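Protein archease (Thermotoga maritima, PDB 1J5U) probably activates the tRNA-splicing ligase RtcB by promoting its guanylylation, binds calcium, and may also serve as a chaperone for proteins that process DNA or RNA. Local coordinates at residues A[58-63]-A[96-101]; A[113-118]-A[131-136]; A[64-69]-A[119-124]. All blocks are in the same frame, centred on the assembly; numbering follows the deposited sequence.

Interaction 1 lies within one antiparallel sheet of archease, pairing strands 54-61 and 95-105; interaction 2, which ends at the calcium, pairs strands 113-124 and 127-135 of the other, about 20 Å away between centres and on the opposite side of the chain's centre. Interaction 3 packs the first turn of helix 66-81 on the second sheet, against residues 119-124, the later half of strand 113-124, about 13 Å from interaction 2 and 17 Å from interaction 1 between centres. Along the chain, interaction 1 closes before interaction 2 opens, while the segments of interaction 3 alternate with those of both others. Helix 66-81 follows strand 54-61, and its Phe69 touches Leu114 and Val132 of interaction 2.

Interaction 1: A[58-63]-A[96-101]; sequences KMYPLE and LKVTFR
Lys58 and Tyr60 each exchange two backbone hydrogen bonds with the strand opposite, Lys58 with Val98 and Tyr60 with Leu96. Segments 58-61 and 96-101 run antiparallel with a marked twist, 143° between their directions. Between these two hydrogen-bonded pairs lies the non-hydrogen-bonded pair Met59 and Lys97. The shortest of the four bonds, Leu96 N to Tyr60 O at 2.7 Å, is nearly straight.

Tyr60, Val98, Leu96 and Lys58 point to one face. The Tyr60 ring reaches across to Val98, with CD2 3.4 Å from Val98 CG2, and its hydroxyl runs on to the rim of the Phe100 ring, where Tyr60 OH lies 3.4 Å from Phe100 CZ, near the plane of that ring. Tyr60 OH is not left to this apolar edge: it hydrogen-bonds Asp75. Lys58 lays its methylenes beside Phe100, CD 3.8 Å from CE1, and a bend at chi3 (70°) turns the chain on toward its salt bridges with Asp75 and Glu79. Beyond the end of the strand, Leu62 sets CD1 3.7 Å from Leu96 CD1. On the other face, selenomethionine Met59 folds back at chi2 and chi3, bringing SE to 3.7 Å from Lys97 CB and its methyl over the Leu96 carbonyl.

Trp76 of helix 66-81 meets Tyr60, Val98 and Phe100 on the inner face, and helix 32-47 takes Leu96. The arrangement is that of two neighbouring strands in a twisted antiparallel sheet packed against helices, one face largely apolar and covered by helices, with Lys58 and the Tyr60 hydroxyl reaching Asp75 at its margin, the other carrying Met59 and Lys97.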
loop_
_atom_site.group_PDB
_atom_site.type_symbol
_atom_site.label_atom_id
_atom_site.label_comp_id
_atom_site.label_asym_id
_atom_site.label_seq_id
_atom_site.Cartn_x
_atom_site.Cartn_y
_atom_site.Cartn_z
ATOM N N LYS A 58 -1.025 -4.640 14.480
ATOM C CA LYS A 58 -2.350 -5.117 14.109
ATOM C C LYS A 58 -2.177 -6.402 13.323
ATOM O O LYS A 58 -1.105 -6.650 12.755
ATOM C CB LYS A 58 -3.087 -4.092 13.237
ATOM C CG LYS A 58 -3.299 -2.758 13.914
ATOM C CD LYS A 58 -3.976 -1.762 12.981
ATOM C CE LYS A 58 -5.431 -2.135 12.728
ATOM N NZ LYS A 58 -6.130 -1.071 11.900
HETATM N N MSE A 59 -3.234 -7.209 13.300
HETATM C CA MSE A 59 -3.243 -8.476 12.587
HETATM C C MSE A 59 -4.075 -8.351 11.307
HETATM O O MSE A 59 -5.090 -7.651 11.271
HETATM C CB MSE A 59 -3.887 -9.590 13.429
HETATM C CG MSE A 59 -3.208 -9.932 14.739
HETATM SE SE MSE A 59 -1.385 -10.579 14.593
HETATM C CE MSE A 59 -1.597 -11.705 13.145
ATOM N N TYR A 60 -3.638 -9.050 10.274
ATOM C CA TYR A 60 -4.357 -9.087 9.010
ATOM C C TYR A 60 -4.373 -10.531 8.555
ATOM O O TYR A 60 -3.435 -11.283 8.810
ATOM C CB TYR A 60 -3.651 -8.227 7.956
ATOM C CG TYR A 60 -3.651 -6.775 8.291
ATOM C CD1 TYR A 60 -4.748 -5.976 7.985
ATOM C CD2 TYR A 60 -2.562 -6.192 8.931
ATOM C CE1 TYR A 60 -4.764 -4.639 8.303
ATOM C CE2 TYR A 60 -2.570 -4.839 9.263
ATOM C CZ TYR A 60 -3.678 -4.075 8.944
ATOM O OH TYR A 60 -3.699 -2.751 9.281
ATOM N N PRO A 61 -5.454 -10.951 7.891
ATOM C CA PRO A 61 -5.512 -12.331 7.422
ATOM C C PRO A 61 -4.531 -12.573 6.270
ATOM O O PRO A 61 -4.385 -11.734 5.360
ATOM C CB PRO A 61 -6.968 -12.483 6.987
ATOM C CG PRO A 61 -7.321 -11.083 6.537
ATOM C CD PRO A 61 -6.722 -10.247 7.642
ATOM N N LEU A 62 -3.845 -13.708 6.315
ATOM C CA LEU A 62 -2.911 -14.043 5.257
ATOM C C LEU A 62 -3.745 -14.817 4.238
ATOM O O LEU A 62 -3.824 -16.040 4.274
ATOM C CB LEU A 62 -1.762 -14.900 5.800
ATOM C CG LEU A 62 -0.658 -15.346 4.829
ATOM C CD1 LEU A 62 -0.170 -14.205 4.014
ATOM C CD2 LEU A 62 0.497 -15.948 5.622
ATOM N N GLU A 63 -4.408 -14.069 3.367
ATOM C CA GLU A 63 -5.261 -14.634 2.322
ATOM C C GLU A 63 -4.696 -14.092 1.005
ATOM O O GLU A 63 -4.776 -12.898 0.734
ATOM C CB GLU A 63 -6.682 -14.143 2.533
ATOM C CG GLU A 63 -7.687 -14.632 1.536
ATOM C CD GLU A 63 -9.012 -13.929 1.714
ATOM O OE1 GLU A 63 -9.461 -13.852 2.882
ATOM O OE2 GLU A 63 -9.595 -13.454 0.698
ATOM N N LEU A 96 -0.977 -12.234 9.246
ATOM C CA LEU A 96 0.212 -11.406 9.225
ATOM C C LEU A 96 0.155 -10.370 10.329
ATOM O O LEU A 96 -0.839 -9.642 10.463
ATOM C CB LEU A 96 0.337 -10.695 7.881
ATOM C CG LEU A 96 0.488 -11.627 6.681
ATOM C CD1 LEU A 96 0.328 -10.769 5.418
ATOM C CD2 LEU A 96 1.865 -12.326 6.698
ATOM N N LYS A 97 1.215 -10.320 11.126
ATOM C CA LYS A 97 1.318 -9.329 12.190
ATOM C C LYS A 97 2.129 -8.171 11.623
ATOM O O LYS A 97 3.302 -8.319 11.236
ATOM C CB LYS A 97 2.028 -9.890 13.425
ATOM C CG LYS A 97 2.369 -8.817 14.446
ATOM C CD LYS A 97 3.244 -9.342 15.601
ATOM C CE LYS A 97 2.448 -10.038 16.673
ATOM N NZ LYS A 97 3.315 -10.371 17.876
ATOM N N VAL A 98 1.484 -7.017 11.562
ATOM C CA VAL A 98 2.104 -5.811 11.035
ATOM C C VAL A 98 2.484 -4.855 12.162
ATOM O O VAL A 98 1.646 -4.480 12.975
ATOM C CB VAL A 98 1.126 -5.101 10.059
ATOM C CG1 VAL A 98 1.714 -3.740 9.583
ATOM C CG2 VAL A 98 0.867 -6.019 8.867
ATOM N N THR A 99 3.758 -4.495 12.228
ATOM C CA THR A 99 4.202 -3.543 13.231
ATOM C C THR A 99 4.234 -2.176 12.541
ATOM O O THR A 99 4.864 -2.022 11.486
ATOM C CB THR A 99 5.626 -3.856 13.734
ATOM O OG1 THR A 99 5.698 -5.215 14.203
ATOM C CG2 THR A 99 5.996 -2.908 14.896
ATOM N N PHE A 100 3.522 -1.210 13.113
ATOM C CA PHE A 100 3.503 0.148 12.602
ATOM C C PHE A 100 4.435 0.994 13.470
ATOM O O PHE A 100 4.711 0.638 14.621
ATOM C CB PHE A 100 2.098 0.750 12.696
ATOM C CG PHE A 100 1.079 0.075 11.833
ATOM C CD1 PHE A 100 0.492 -1.131 12.227
ATOM C CD2 PHE A 100 0.681 0.660 10.641
ATOM C CE1 PHE A 100 -0.482 -1.738 11.451
ATOM C CE2 PHE A 100 -0.292 0.063 9.846
ATOM C CZ PHE A 100 -0.880 -1.136 10.248
ATOM N N ARG A 101 4.952 2.082 12.910
ATOM C CA ARG A 101 5.783 3.008 13.673
ATOM C C ARG A 101 5.154 4.390 13.546
ATOM O O ARG A 101 4.530 4.718 12.524
ATOM C CB ARG A 101 7.238 2.997 13.197
ATOM C CG ARG A 101 8.065 1.912 13.899
ATOM C CD ARG A 101 9.499 1.847 13.394
ATOM N NE ARG A 101 10.250 3.061 13.695
ATOM C CZ ARG A 101 11.522 3.269 13.354
ATOM N NH1 ARG A 101 12.202 2.341 12.696
ATOM N NH2 ARG A 101 12.112 4.415 13.665
#

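Interaction 2: A[113-118]-A[131-136]; sequences ALTYHL and KVVFDT. With CA (calcium ion), chain B.
Leu114 lies against Phe134, its partner in a non-hydrogen-bonded antiparallel pair. Leu114 CB is 3.9 Å from Phe134 CE2. With CG anti to the backbone N (chi1 168°) and chi2 at 64°, Leu114 CD1 comes over one face of the Phe134 ring, 3.9 Å from its centroid, in a CH-pi contact; the same methyl touches Val133 O and Val132 CB. CD2 instead turns to Phe69 of helix 66-81.

Next door, Asp135 N bonds Ala113 O, whereas the return bond from Ala113 N is weak. Direct pairing gives way after Thr115, whose N and OG1 both donate to Val133 O: the amide nearly straight on, the hydroxyl at 2.8 Å from above the carbonyl plane. Thr115 OG1 also accepts from His117 N, an ST turn. The Val133 side chain packs against CB and the carbonyl of His117. A water fills the widened ladder, accepting from Val133 N and donating to the carbonyls of Thr115 and His117. Farther along, Leu118 and Lys131 lie side by side.

At the other end, Asp135 OD1 binds calcium at 2.4 Å and the terminal carboxylate of Thr136 binds it through OXT at 2.5 Å, with three waters, His19 O and Asp22 OD2 completing the site.

This beta hairpin has strand 23-29 on the far side of 127-135. Helix 66-81 meets Leu114 and Val132, and helix 32-47 packs on Val132 and Phe134.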
loop_
_atom_site.group_PDB
_atom_site.type_symbol
_atom_site.label_atom_id
_atom_site.label_comp_id
_atom_site.label_asym_id
_atom_site.label_seq_id
_atom_site.Cartn_x
_atom_site.Cartn_y
_atom_site.Cartn_z
ATOM N N ALA A 113 -5.724 6.190 -1.640
ATOM C CA ALA A 113 -6.184 4.820 -1.625
ATOM C C ALA A 113 -5.514 3.955 -2.674
ATOM O O ALA A 113 -4.963 4.461 -3.665
ATOM C CB ALA A 113 -7.702 4.786 -1.887
ATOM N N LEU A 114 -5.573 2.649 -2.434
ATOM C CA LEU A 114 -5.125 1.689 -3.418
ATOM C C LEU A 114 -6.454 1.393 -4.115
ATOM O O LEU A 114 -7.465 1.162 -3.441
ATOM C CB LEU A 114 -4.604 0.401 -2.771
ATOM C CG LEU A 114 -4.390 -0.737 -3.774
ATOM C CD1 LEU A 114 -3.286 -0.370 -4.792
ATOM C CD2 LEU A 114 -3.990 -1.994 -2.998
ATOM N N THR A 115 -6.464 1.420 -5.447
ATOM C CA THR A 115 -7.676 1.126 -6.208
ATOM C C THR A 115 -7.645 -0.316 -6.683
ATOM O O THR A 115 -6.658 -1.041 -6.481
ATOM C CB THR A 115 -7.780 2.017 -7.474
ATOM O OG1 THR A 115 -6.764 1.623 -8.410
ATOM C CG2 THR A 115 -7.591 3.485 -7.119
ATOM N N TYR A 116 -8.720 -0.737 -7.339
ATOM C CA TYR A 116 -8.756 -2.075 -7.897
ATOM C C TYR A 116 -8.236 -2.061 -9.336
ATOM O O TYR A 116 -8.143 -3.103 -9.973
ATOM C CB TYR A 116 -10.180 -2.639 -7.895
ATOM C CG TYR A 116 -10.522 -3.431 -6.657
ATOM C CD1 TYR A 116 -11.390 -2.919 -5.693
ATOM C CD2 TYR A 116 -9.969 -4.694 -6.447
ATOM C CE1 TYR A 116 -11.701 -3.650 -4.546
ATOM C CE2 TYR A 116 -10.266 -5.430 -5.306
ATOM C CZ TYR A 116 -11.132 -4.903 -4.360
ATOM O OH TYR A 116 -11.416 -5.629 -3.221
ATOM N N HIS A 117 -7.877 -0.882 -9.835
ATOM C CA HIS A 117 -7.388 -0.756 -11.220
ATOM C C HIS A 117 -6.172 -1.620 -11.488
ATOM O O HIS A 117 -5.150 -1.460 -10.827
ATOM C CB HIS A 117 -6.996 0.691 -11.543
ATOM C CG HIS A 117 -8.131 1.665 -11.495
ATOM N ND1 HIS A 117 -9.253 1.543 -12.289
ATOM C CD2 HIS A 117 -8.305 2.791 -10.763
ATOM C CE1 HIS A 117 -10.070 2.553 -12.047
ATOM N NE2 HIS A 117 -9.518 3.323 -11.125
ATOM N N LEU A 118 -6.287 -2.518 -12.461
ATOM C CA LEU A 118 -5.194 -3.398 -12.852
ATOM C C LEU A 118 -4.653 -4.303 -11.734
ATOM O O LEU A 118 -3.583 -4.889 -11.884
ATOM C CB LEU A 118 -4.040 -2.553 -13.432
ATOM C CG LEU A 118 -4.465 -1.622 -14.592
ATOM C CD1 LEU A 118 -3.284 -0.744 -15.056
ATOM C CD2 LEU A 118 -5.011 -2.474 -15.745
ATOM N N LYS A 131 0.321 -5.090 -11.006
ATOM C CA LYS A 131 0.423 -3.653 -11.037
ATOM C C LYS A 131 -0.403 -3.230 -9.812
ATOM O O LYS A 131 -1.268 -3.976 -9.357
ATOM C CB LYS A 131 -0.215 -3.084 -12.316
ATOM C CG LYS A 131 0.799 -2.520 -13.332
ATOM C CD LYS A 131 0.111 -2.062 -14.609
ATOM C CE LYS A 131 1.072 -1.347 -15.538
ATOM N NZ LYS A 131 2.327 -2.129 -15.706
ATOM N N VAL A 132 -0.102 -2.060 -9.260
ATOM C CA VAL A 132 -0.873 -1.502 -8.165
ATOM C C VAL A 132 -1.057 -0.053 -8.570
ATOM O O VAL A 132 -0.080 0.656 -8.906
ATOM C CB VAL A 132 -0.166 -1.577 -6.776
ATOM C CG1 VAL A 132 -0.274 -3.011 -6.227
ATOM C CG2 VAL A 132 1.298 -1.141 -6.884
ATOM N N VAL A 133 -2.309 0.379 -8.555
ATOM C CA VAL A 133 -2.643 1.742 -8.955
ATOM C C VAL A 133 -3.279 2.480 -7.796
ATOM O O VAL A 133 -4.273 2.012 -7.203
ATOM C CB VAL A 133 -3.602 1.719 -10.166
ATOM C CG1 VAL A 133 -4.105 3.146 -10.490
ATOM C CG2 VAL A 133 -2.883 1.113 -11.366
ATOM N N PHE A 134 -2.688 3.621 -7.465
ATOM C CA PHE A 134 -3.160 4.433 -6.366
ATOM C C PHE A 134 -3.804 5.733 -6.815
ATOM O O PHE A 134 -3.495 6.289 -7.880
ATOM C CB PHE A 134 -2.010 4.779 -5.413
ATOM C CG PHE A 134 -1.330 3.583 -4.828
ATOM C CD1 PHE A 134 -0.329 2.922 -5.542
ATOM C CD2 PHE A 134 -1.683 3.124 -3.562
ATOM C CE1 PHE A 134 0.319 1.817 -4.995
ATOM C CE2 PHE A 134 -1.041 2.019 -2.996
ATOM C CZ PHE A 134 -0.038 1.366 -3.713
ATOM N N ASP A 135 -4.692 6.204 -5.953
ATOM C CA ASP A 135 -5.430 7.434 -6.138
ATOM C C ASP A 135 -4.749 8.495 -5.258
ATOM O O ASP A 135 -4.430 8.227 -4.102
ATOM C CB ASP A 135 -6.889 7.189 -5.716
ATOM C CG ASP A 135 -7.750 8.428 -5.837
ATOM O OD1 ASP A 135 -7.449 9.247 -6.708
ATOM O OD2 ASP A 135 -8.723 8.576 -5.079
ATOM N N THR A 136 -4.476 9.674 -5.817
ATOM C CA THR A 136 -3.865 10.755 -5.046
ATOM C C THR A 136 -4.743 12.004 -5.143
ATOM O O THR A 136 -4.412 13.021 -4.507
ATOM C CB THR A 136 -2.435 11.118 -5.539
ATOM O OG1 THR A 136 -2.492 11.559 -6.900
ATOM C CG2 THR A 136 -1.501 9.906 -5.456
ATOM O OXT THR A 136 -5.764 11.943 -5.836
HETATM CA CA CA B . -7.264 11.391 -7.777
HETATM O O HOH W 1 -4.338 -1.428 -8.296
HETATM O O HOH W 2 -1.229 -7.231 -12.861
HETATM O O HOH W 3 -6.372 12.797 -9.965
HETATM O O HOH W 4 -7.151 14.213 -7.225
HETATM O O HOH W 5 -9.825 12.334 -8.380
#

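Interaction 3: A[64-69]-A[119-124]; sequences ETEDAF and LKFERD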
loop_
_atom_site.group_PDB
_atom_site.type_symbol
_atom_site.label_atom_id
_atom_site.label_comp_id
_atom_site.label_asym_id
_atom_site.label_seq_id
_atom_site.Cartn_x
_atom_site.Cartn_y
_atom_site.Cartn_z
ATOM N N GLU A 64 -4.132 -14.968 0.185
ATOM C CA GLU A 64 -3.517 -14.520 -1.051
ATOM C C GLU A 64 -4.477 -14.169 -2.189
ATOM O O GLU A 64 -4.484 -14.792 -3.250
ATOM C CB GLU A 64 -2.462 -15.562 -1.446
ATOM C CG GLU A 64 -1.437 -15.693 -0.308
ATOM C CD GLU A 64 -0.798 -17.069 -0.167
ATOM O OE1 GLU A 64 -1.476 -18.013 0.304
ATOM O OE2 GLU A 64 0.396 -17.200 -0.515
ATOM N N THR A 65 -5.288 -13.140 -1.949
ATOM C CA THR A 65 -6.260 -12.677 -2.925
ATOM C C THR A 65 -6.142 -11.166 -3.092
ATOM O O THR A 65 -5.654 -10.460 -2.202
ATOM C CB THR A 65 -7.704 -12.961 -2.474
ATOM O OG1 THR A 65 -8.005 -12.133 -1.344
ATOM C CG2 THR A 65 -7.882 -14.443 -2.105
ATOM N N GLU A 66 -6.619 -10.668 -4.227
ATOM C CA GLU A 66 -6.550 -9.235 -4.485
ATOM C C GLU A 66 -7.425 -8.498 -3.487
ATOM O O GLU A 66 -7.092 -7.387 -3.060
ATOM C CB GLU A 66 -6.974 -8.929 -5.926
ATOM C CG GLU A 66 -5.937 -9.417 -6.961
ATOM C CD GLU A 66 -6.133 -10.880 -7.349
ATOM O OE1 GLU A 66 -7.008 -11.547 -6.748
ATOM O OE2 GLU A 66 -5.414 -11.358 -8.254
ATOM N N ASP A 67 -8.543 -9.113 -3.099
ATOM C CA ASP A 67 -9.432 -8.482 -2.130
ATOM C C ASP A 67 -8.751 -8.275 -0.781
ATOM O O ASP A 67 -8.854 -7.198 -0.190
ATOM C CB ASP A 67 -10.708 -9.311 -1.902
ATOM C CG ASP A 67 -11.689 -9.226 -3.072
ATOM O OD1 ASP A 67 -11.638 -8.240 -3.832
ATOM O OD2 ASP A 67 -12.515 -10.146 -3.214
ATOM N N ALA A 68 -8.068 -9.299 -0.283
ATOM C CA ALA A 68 -7.398 -9.174 1.012
ATOM C C ALA A 68 -6.285 -8.140 0.888
ATOM O O ALA A 68 -6.056 -7.366 1.812
ATOM C CB ALA A 68 -6.812 -10.523 1.468
ATOM N N PHE A 69 -5.595 -8.145 -0.257
ATOM C CA PHE A 69 -4.512 -7.195 -0.498
ATOM C C PHE A 69 -5.058 -5.771 -0.439
ATOM O O PHE A 69 -4.505 -4.899 0.235
ATOM C CB PHE A 69 -3.864 -7.460 -1.856
ATOM C CG PHE A 69 -2.612 -6.635 -2.104
ATOM C CD1 PHE A 69 -2.668 -5.464 -2.842
ATOM C CD2 PHE A 69 -1.369 -7.078 -1.642
ATOM C CE1 PHE A 69 -1.491 -4.739 -3.144
ATOM C CE2 PHE A 69 -0.205 -6.374 -1.929
ATOM C CZ PHE A 69 -0.265 -5.193 -2.695
ATOM N N LEU A 119 -5.366 -4.402 -10.620
ATOM C CA LEU A 119 -4.924 -5.257 -9.510
ATOM C C LEU A 119 -5.246 -6.701 -9.885
ATOM O O LEU A 119 -6.415 -7.078 -9.931
ATOM C CB LEU A 119 -5.669 -4.877 -8.223
ATOM C CG LEU A 119 -5.174 -5.533 -6.928
ATOM C CD1 LEU A 119 -3.637 -5.348 -6.807
ATOM C CD2 LEU A 119 -5.897 -4.904 -5.730
ATOM N N LYS A 120 -4.218 -7.494 -10.180
ATOM C CA LYS A 120 -4.379 -8.899 -10.573
ATOM C C LYS A 120 -3.048 -9.631 -10.389
ATOM O O LYS A 120 -2.073 -9.337 -11.089
ATOM C CB LYS A 120 -4.795 -8.996 -12.055
ATOM C CG LYS A 120 -4.959 -10.411 -12.603
ATOM C CD LYS A 120 -5.047 -10.366 -14.142
ATOM C CE LYS A 120 -5.492 -11.697 -14.775
ATOM N NZ LYS A 120 -4.499 -12.814 -14.610
ATOM N N PHE A 121 -3.000 -10.574 -9.447
ATOM C CA PHE A 121 -1.770 -11.310 -9.204
ATOM C C PHE A 121 -1.474 -12.252 -10.374
ATOM O O PHE A 121 -2.365 -12.963 -10.857
ATOM C CB PHE A 121 -1.867 -12.131 -7.906
ATOM C CG PHE A 121 -2.103 -11.298 -6.662
ATOM C CD1 PHE A 121 -1.497 -10.056 -6.506
ATOM C CD2 PHE A 121 -2.886 -11.788 -5.624
ATOM C CE1 PHE A 121 -1.666 -9.322 -5.335
ATOM C CE2 PHE A 121 -3.055 -11.056 -4.454
ATOM C CZ PHE A 121 -2.450 -9.831 -4.310
ATOM N N GLU A 122 -0.230 -12.244 -10.838
ATOM C CA GLU A 122 0.170 -13.117 -11.935
ATOM C C GLU A 122 1.399 -13.871 -11.487
ATOM O O GLU A 122 2.320 -13.268 -10.925
ATOM C CB GLU A 122 0.536 -12.322 -13.193
ATOM C CG GLU A 122 -0.539 -11.407 -13.723
ATOM C CD GLU A 122 -0.137 -10.753 -15.038
ATOM O OE1 GLU A 122 1.076 -10.473 -15.224
ATOM O OE2 GLU A 122 -1.030 -10.506 -15.881
ATOM N N ARG A 123 1.411 -15.176 -11.758
ATOM C CA ARG A 123 2.527 -16.056 -11.416
ATOM C C ARG A 123 3.386 -16.332 -12.643
ATOM O O ARG A 123 2.859 -16.628 -13.721
ATOM C CB ARG A 123 2.029 -17.401 -10.898
ATOM C CG ARG A 123 1.518 -17.420 -9.503
ATOM C CD ARG A 123 1.124 -18.866 -9.154
ATOM N NE ARG A 123 2.198 -19.808 -9.483
ATOM C CZ ARG A 123 2.036 -21.125 -9.619
ATOM N NH1 ARG A 123 0.842 -21.676 -9.454
ATOM N NH2 ARG A 123 3.070 -21.895 -9.940
ATOM N N ASP A 124 4.702 -16.261 -12.455
ATOM C CA ASP A 124 5.673 -16.485 -13.520
ATOM C C ASP A 124 6.846 -17.190 -12.855
ATOM O O ASP A 124 7.752 -16.544 -12.334
ATOM C CB ASP A 124 6.132 -15.144 -14.098
ATOM C CG ASP A 124 7.044 -15.301 -15.300
ATOM O OD1 ASP A 124 7.679 -16.375 -15.444
ATOM O OD2 ASP A 124 7.140 -14.337 -16.093
HETATM O O HOH W 6 -5.377 -13.482 -9.480
#
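Phe121 and Glu66 carry most of this contact, with Leu119 and Phe69 filling in beside them. The Phe121 ring lies flat beneath the Glu66 side chain: Glu66 CG sits over the ring centre, 4.1 Å from the centroid and close to the ring normal, a CH-pi contact. A bend at chi2 (86°) keeps the glutamate along the ring instead of pointing outward, and its carboxylate continues over the aromatic plane with only 21° between the two planes. This brings Glu66 OE2 to the backbone of the residue whose ring it covers. Phe121 N donates to Glu66 OE2 at 2.8 Å, in a nearly straight bond that uses the anti lone pair of the oxygen. A water gives OE2 a second hydrogen bond, and reaches Phe121 O by a weak one.

The edge of Phe121 is turned toward helix 66-81. It meets the face of Phe69 in a T-shaped pair, centroids 5.6 Å apart and planes perpendicular, while Phe121 CZ lies 3.7 Å from Phe69 CB. Farther round the rim, Phe121 CE2 approaches Thr65 C at 3.4 Å, where the chain enters the helix. Thr65 is the N-cap: its OG1 accepts from Ala68 N, and it also hydrogen-bonds Glu63. Leu119, two residues earlier in the chain than Phe121, packs its CG against the aliphatic part of Glu66 and sets CD1 4.1 Å from Phe69 CD1. Phe69 itself reaches inward to Val132 and helix 32-47.

The chemistry is therefore mixed: one carboxylate oxygen takes up a backbone N-H of segment 119-124, and aromatic and aliphatic surfaces make up the rest, at a partly exposed edge of the fold. Placed in the first turn of the helix, the negative charge of Glu66 would also be expected to interact favourably with the helix dipole.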